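Long-range contact in DUF3120 domain-containing protein (Bordetella pertussis, PDB 6RGN), which is the N-terminal domain of a type III secretion effector and probably targets it to host membranes by binding the phosphoinositide PIP2: residues A67-L78 against W109-R120. Residues are numbered along the deposited sequence; the frame is centred on the assembly and turned at random.
With SO4 (sulfate ion), chain D; SO4 (sulfate ion), chain B; SO4 (sulfate ion), chain E.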
loop_
_atom_site.group_PDB
_atom_site.type_symbol
_atom_site.label_atom_id
_atom_site.label_comp_id
_atom_site.label_asym_id
_atom_site.label_seq_id
_atom_site.Cartn_x
_atom_site.Cartn_y
_atom_site.Cartn_z
ATOM N N ALA A 67 -1.974 -9.282 -6.636
ATOM C CA ALA A 67 -2.035 -10.761 -6.788
ATOM C C ALA A 67 -1.596 -11.198 -8.185
ATOM O O ALA A 67 -1.785 -10.409 -9.142
ATOM C CB ALA A 67 -3.419 -11.312 -6.505
ATOM N N SER A 68 -0.970 -12.379 -8.281
ATOM C CA SER A 68 -0.638 -13.047 -9.565
ATOM C C SER A 68 -1.538 -14.258 -9.739
ATOM O O SER A 68 -1.323 -15.260 -9.067
ATOM C CB SER A 68 0.839 -13.438 -9.630
ATOM O OG SER A 68 1.138 -14.142 -10.823
ATOM N N PRO A 69 -2.557 -14.238 -10.633
ATOM C CA PRO A 69 -3.352 -15.435 -10.878
ATOM C C PRO A 69 -2.533 -16.565 -11.527
ATOM O O PRO A 69 -2.843 -17.720 -11.301
ATOM C CB PRO A 69 -4.513 -14.986 -11.777
ATOM C CG PRO A 69 -4.133 -13.604 -12.292
ATOM C CD PRO A 69 -3.022 -13.077 -11.410
ATOM N N ARG A 70 -1.488 -16.227 -12.288
ATOM C CA ARG A 70 -0.588 -17.251 -12.899
ATOM C C ARG A 70 0.327 -17.843 -11.793
ATOM O O ARG A 70 1.058 -18.811 -12.082
ATOM C CB ARG A 70 0.093 -16.611 -14.124
ATOM C CG ARG A 70 -0.844 -16.562 -15.333
ATOM C CD ARG A 70 -0.197 -16.027 -16.598
ATOM N NE ARG A 70 0.472 -14.746 -16.310
ATOM C CZ ARG A 70 1.628 -14.335 -16.835
ATOM N NH1 ARG A 70 2.233 -15.064 -17.749
ATOM N NH2 ARG A 70 2.149 -13.160 -16.496
ATOM N N LEU A 71 0.227 -17.301 -10.569
ATOM C CA LEU A 71 0.786 -17.811 -9.276
ATOM C C LEU A 71 2.301 -17.561 -9.227
ATOM O O LEU A 71 2.998 -18.196 -8.443
ATOM C CB LEU A 71 0.448 -19.297 -9.106
ATOM C CG LEU A 71 -1.047 -19.608 -9.022
ATOM C CD1 LEU A 71 -1.295 -21.086 -9.217
ATOM C CD2 LEU A 71 -1.641 -19.112 -7.706
ATOM N N HIS A 72 2.804 -16.620 -10.015
ATOM C CA HIS A 72 4.179 -16.084 -9.819
ATOM C C HIS A 72 4.345 -15.660 -8.341
ATOM O O HIS A 72 3.451 -14.949 -7.810
ATOM C CB HIS A 72 4.427 -14.954 -10.803
ATOM C CG HIS A 72 4.261 -15.340 -12.234
ATOM N ND1 HIS A 72 4.582 -14.467 -13.260
ATOM C CD2 HIS A 72 3.870 -16.494 -12.822
ATOM C CE1 HIS A 72 4.335 -15.047 -14.420
ATOM N NE2 HIS A 72 3.925 -16.305 -14.185
ATOM N N HIS A 73 5.439 -16.068 -7.687
ATOM C CA HIS A 73 5.759 -15.734 -6.269
ATOM C C HIS A 73 5.951 -14.200 -6.154
ATOM O O HIS A 73 6.495 -13.591 -7.124
ATOM C CB HIS A 73 6.908 -16.657 -5.820
ATOM C CG HIS A 73 8.078 -15.985 -5.177
ATOM N ND1 HIS A 73 8.509 -16.316 -3.892
ATOM C CD2 HIS A 73 8.935 -15.040 -5.637
ATOM C CE1 HIS A 73 9.576 -15.595 -3.584
ATOM N NE2 HIS A 73 9.853 -14.785 -4.638
ATOM N N SER A 74 5.470 -13.568 -5.073
ATOM C CA SER A 74 5.717 -12.131 -4.814
ATOM C C SER A 74 7.129 -11.936 -4.244
ATOM O O SER A 74 7.554 -12.771 -3.464
ATOM C CB SER A 74 4.673 -11.588 -3.887
ATOM O OG SER A 74 3.406 -11.750 -4.495
ATOM N N SER A 75 7.833 -10.890 -4.641
ATOM C CA SER A 75 9.154 -10.525 -4.076
ATOM C C SER A 75 8.960 -10.210 -2.593
ATOM O O SER A 75 7.829 -9.862 -2.203
ATOM C CB SER A 75 9.762 -9.342 -4.739
ATOM O OG SER A 75 8.957 -8.186 -4.506
ATOM N N GLU A 76 10.043 -10.283 -1.827
ATOM C CA GLU A 76 10.068 -9.919 -0.385
ATOM C C GLU A 76 9.618 -8.465 -0.303
ATOM O O GLU A 76 8.853 -8.153 0.593
ATOM C CB GLU A 76 11.452 -10.137 0.251
ATOM C CG GLU A 76 11.531 -9.746 1.724
ATOM C CD GLU A 76 12.818 -10.145 2.454
ATOM O OE1 GLU A 76 12.850 -10.078 3.735
ATOM O OE2 GLU A 76 13.807 -10.550 1.766
ATOM N N ALA A 77 10.030 -7.623 -1.242
ATOM C CA ALA A 77 9.687 -6.177 -1.238
ATOM C C ALA A 77 8.161 -6.029 -1.343
ATOM O O ALA A 77 7.603 -5.217 -0.597
ATOM C CB ALA A 77 10.366 -5.463 -2.345
ATOM N N LEU A 78 7.528 -6.829 -2.188
ATOM C CA LEU A 78 6.056 -6.735 -2.416
ATOM C C LEU A 78 5.381 -7.323 -1.165
ATOM O O LEU A 78 4.374 -6.747 -0.756
ATOM C CB LEU A 78 5.643 -7.507 -3.662
ATOM C CG LEU A 78 4.156 -7.426 -3.984
ATOM C CD1 LEU A 78 3.634 -6.021 -3.846
ATOM C CD2 LEU A 78 3.808 -7.967 -5.377
ATOM N N TRP A 109 10.026 -1.108 -3.096
ATOM C CA TRP A 109 9.498 -2.051 -4.118
ATOM C C TRP A 109 9.773 -1.492 -5.526
ATOM O O TRP A 109 10.241 -2.257 -6.396
ATOM C CB TRP A 109 8.017 -2.321 -3.851
ATOM C CG TRP A 109 7.382 -3.292 -4.798
ATOM C CD1 TRP A 109 7.977 -4.351 -5.418
ATOM C CD2 TRP A 109 6.067 -3.182 -5.348
ATOM N NE1 TRP A 109 7.109 -4.957 -6.274
ATOM C CE2 TRP A 109 5.930 -4.239 -6.280
ATOM C CE3 TRP A 109 4.985 -2.323 -5.115
ATOM C CZ2 TRP A 109 4.742 -4.459 -6.960
ATOM C CZ3 TRP A 109 3.818 -2.545 -5.792
ATOM C CH2 TRP A 109 3.693 -3.603 -6.701
ATOM N N GLU A 110 9.442 -0.205 -5.743
ATOM C CA GLU A 110 9.657 0.460 -7.044
ATOM C C GLU A 110 11.137 0.473 -7.397
ATOM O O GLU A 110 11.415 0.247 -8.560
ATOM C CB GLU A 110 9.058 1.851 -7.062
ATOM C CG GLU A 110 9.057 2.532 -8.439
ATOM C CD GLU A 110 8.344 3.893 -8.351
ATOM O OE1 GLU A 110 7.954 4.292 -7.207
ATOM O OE2 GLU A 110 8.123 4.523 -9.416
ATOM N N ALA A 111 12.024 0.742 -6.446
ATOM C CA ALA A 111 13.475 0.771 -6.703
ATOM C C ALA A 111 13.983 -0.636 -7.019
ATOM O O ALA A 111 14.903 -0.710 -7.830
ATOM C CB ALA A 111 14.197 1.329 -5.514
ATOM N N SER A 112 13.554 -1.687 -6.295
ATOM C CA SER A 112 14.352 -2.956 -6.222
ATOM C C SER A 112 13.772 -4.056 -7.130
ATOM O O SER A 112 14.456 -5.089 -7.379
ATOM C CB SER A 112 14.443 -3.453 -4.774
ATOM O OG SER A 112 13.105 -3.717 -4.320
ATOM N N GLN A 113 12.529 -3.896 -7.579
ATOM C CA GLN A 113 11.811 -4.928 -8.371
ATOM C C GLN A 113 11.143 -4.235 -9.553
ATOM O O GLN A 113 9.909 -4.169 -9.663
ATOM C CB GLN A 113 10.791 -5.653 -7.487
ATOM C CG GLN A 113 11.400 -6.391 -6.280
ATOM C CD GLN A 113 12.321 -7.556 -6.560
ATOM O OE1 GLN A 113 13.143 -7.897 -5.723
ATOM N NE2 GLN A 113 12.248 -8.150 -7.731
ATOM N N PRO A 114 11.913 -3.634 -10.480
ATOM C CA PRO A 114 11.266 -2.840 -11.529
ATOM C C PRO A 114 10.237 -3.622 -12.346
ATOM O O PRO A 114 9.203 -3.067 -12.601
ATOM C CB PRO A 114 12.400 -2.311 -12.424
ATOM C CG PRO A 114 13.644 -2.519 -11.598
ATOM C CD PRO A 114 13.378 -3.657 -10.622
ATOM N N ARG A 115 10.536 -4.851 -12.762
ATOM C CA ARG A 115 9.624 -5.586 -13.690
ATOM C C ARG A 115 8.327 -5.952 -12.925
ATOM O O ARG A 115 7.238 -5.737 -13.482
ATOM C CB ARG A 115 10.294 -6.831 -14.235
ATOM C CG ARG A 115 11.518 -6.575 -15.093
ATOM C CD ARG A 115 12.043 -7.893 -15.634
ATOM N NE ARG A 115 12.561 -8.737 -14.595
ATOM C CZ ARG A 115 13.029 -9.954 -14.787
ATOM N NH1 ARG A 115 13.117 -10.467 -16.003
ATOM N NH2 ARG A 115 13.450 -10.634 -13.747
ATOM N N GLU A 116 8.437 -6.369 -11.676
ATOM C CA GLU A 116 7.235 -6.728 -10.857
ATOM C C GLU A 116 6.396 -5.481 -10.588
ATOM O O GLU A 116 5.142 -5.575 -10.674
ATOM C CB GLU A 116 7.658 -7.320 -9.512
ATOM C CG GLU A 116 6.565 -7.991 -8.690
ATOM C CD GLU A 116 7.113 -8.452 -7.329
ATOM O OE1 GLU A 116 7.662 -7.592 -6.612
ATOM O OE2 GLU A 116 6.934 -9.631 -6.946
ATOM N N PHE A 117 7.072 -4.373 -10.272
ATOM C CA PHE A 117 6.408 -3.060 -10.033
ATOM C C PHE A 117 5.593 -2.619 -11.263
ATOM O O PHE A 117 4.401 -2.215 -11.187
ATOM C CB PHE A 117 7.457 -2.068 -9.566
ATOM C CG PHE A 117 6.764 -0.776 -9.226
ATOM C CD1 PHE A 117 6.457 0.150 -10.231
ATOM C CD2 PHE A 117 6.262 -0.578 -7.953
ATOM C CE1 PHE A 117 5.790 1.322 -9.913
ATOM C CE2 PHE A 117 5.622 0.618 -7.633
ATOM C CZ PHE A 117 5.311 1.509 -8.627
ATOM N N ALA A 118 6.236 -2.658 -12.442
ATOM C CA ALA A 118 5.631 -2.210 -13.705
ATOM C C ALA A 118 4.447 -3.137 -13.990
ATOM O O ALA A 118 3.410 -2.708 -14.535
ATOM C CB ALA A 118 6.622 -2.234 -14.838
ATOM N N LYS A 119 4.598 -4.414 -13.631
ATOM C CA LYS A 119 3.539 -5.378 -13.968
ATOM C C LYS A 119 2.385 -5.304 -12.979
ATOM O O LYS A 119 1.237 -5.297 -13.450
ATOM C CB LYS A 119 4.176 -6.755 -13.980
ATOM C CG LYS A 119 3.250 -7.889 -14.319
ATOM C CD LYS A 119 4.083 -9.153 -14.515
ATOM C CE LYS A 119 3.322 -10.431 -14.376
ATOM N NZ LYS A 119 2.857 -10.525 -12.981
ATOM N N ARG A 120 2.678 -5.213 -11.668
ATOM C CA ARG A 120 1.660 -5.400 -10.597
ATOM C C ARG A 120 1.256 -4.068 -9.963
ATOM O O ARG A 120 0.312 -4.032 -9.143
ATOM C CB ARG A 120 2.264 -6.331 -9.553
ATOM C CG ARG A 120 2.572 -7.708 -10.097
ATOM C CD ARG A 120 2.542 -8.575 -8.891
ATOM N NE ARG A 120 3.315 -9.790 -9.091
ATOM C CZ ARG A 120 3.284 -10.836 -8.282
ATOM N NH1 ARG A 120 2.491 -10.851 -7.201
ATOM N NH2 ARG A 120 4.106 -11.850 -8.541
HETATM S S SO4 D . 12.684 -7.293 -11.291
HETATM O O1 SO4 D . 12.824 -8.687 -11.669
HETATM O O2 SO4 D . 11.347 -7.191 -10.696
HETATM O O3 SO4 D . 13.681 -6.974 -10.327
HETATM O O4 SO4 D . 12.837 -6.480 -12.396
HETATM S S SO4 B . -0.162 -12.293 -13.538
HETATM O O1 SO4 B . -0.908 -13.531 -13.477
HETATM O O2 SO4 B . -1.016 -11.198 -13.109
HETATM O O3 SO4 B . 0.980 -12.366 -12.653
HETATM O O4 SO4 B . 0.303 -12.068 -14.907
HETATM S S SO4 E . 5.905 -10.950 -11.550
HETATM O O1 SO4 E . 6.129 -11.852 -10.436
HETATM O O2 SO4 E . 4.883 -10.042 -11.257
HETATM O O3 SO4 E . 7.112 -10.242 -11.801
HETATM O O4 SO4 E . 5.536 -11.735 -12.704
HETATM O O HOH W 1 1.262 -13.299 -5.832
HETATM O O HOH W 2 12.633 -7.975 -2.875
#
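Glu116 grips the start of helix 76-90 with both carboxylate oxygens. Glu116 OE2 accepts from Ser75 N at 2.8 Å, in a fairly straight bond (164°). Glu116 OE1 accepts from Ser75 OG at 2.5 Å. Each oxygen uses its syn lone pair, so the two bonds grip the carboxylate from one end. Ser75 is the N-cap of the helix, and its OG also accepts from Leu78 N. Trp109 NE1 donates to Glu116 OE1 at 2.7 Å from the anti side, tilted out of the carboxylate plane, and helps fix the rotation of the carboxylate.

Leu78 lies alongside Trp109. Its CG is anti to the backbone N (chi1 -178°), and Leu78 CD1 sits over one face of the Trp109 indole, 3.6 Å from the centroid of the six-membered ring. This is a CH-pi contact. Phe117 CD2 lies over the opposite face.

Arg120 reaches the loop with its chain extended from CG to NE. Arg120 NH2 donates to His72 O at 3.3 Å, from above the carbonyl plane. Arg120 NH1 makes a weak bond to Ser74 OG and a hydrogen bond to Val66 O. Ser68 CB lies over one guanidinium face, toward its rim; Glu116 OE2 lies over the other, a long charge contact only. At the edge, NE and NH2 hold two oxygens of a sulfate, with NE to O2 of SO4 (chain E) nearly straight (176°). His72 ND1 and Lys119 NZ bind the same ion, and Lys119 also reaches the sulfate held by Ser68 and Arg70. The sulfates probably come from the crystallisation liquor, but such basic sites are consistent with binding PIP2 phosphates.

The contact ties the loop before helix 76-90 to helix 114-120 and the end of helix 96-112. Val124 of helix 124-140 packs against Trp109 and Phe117.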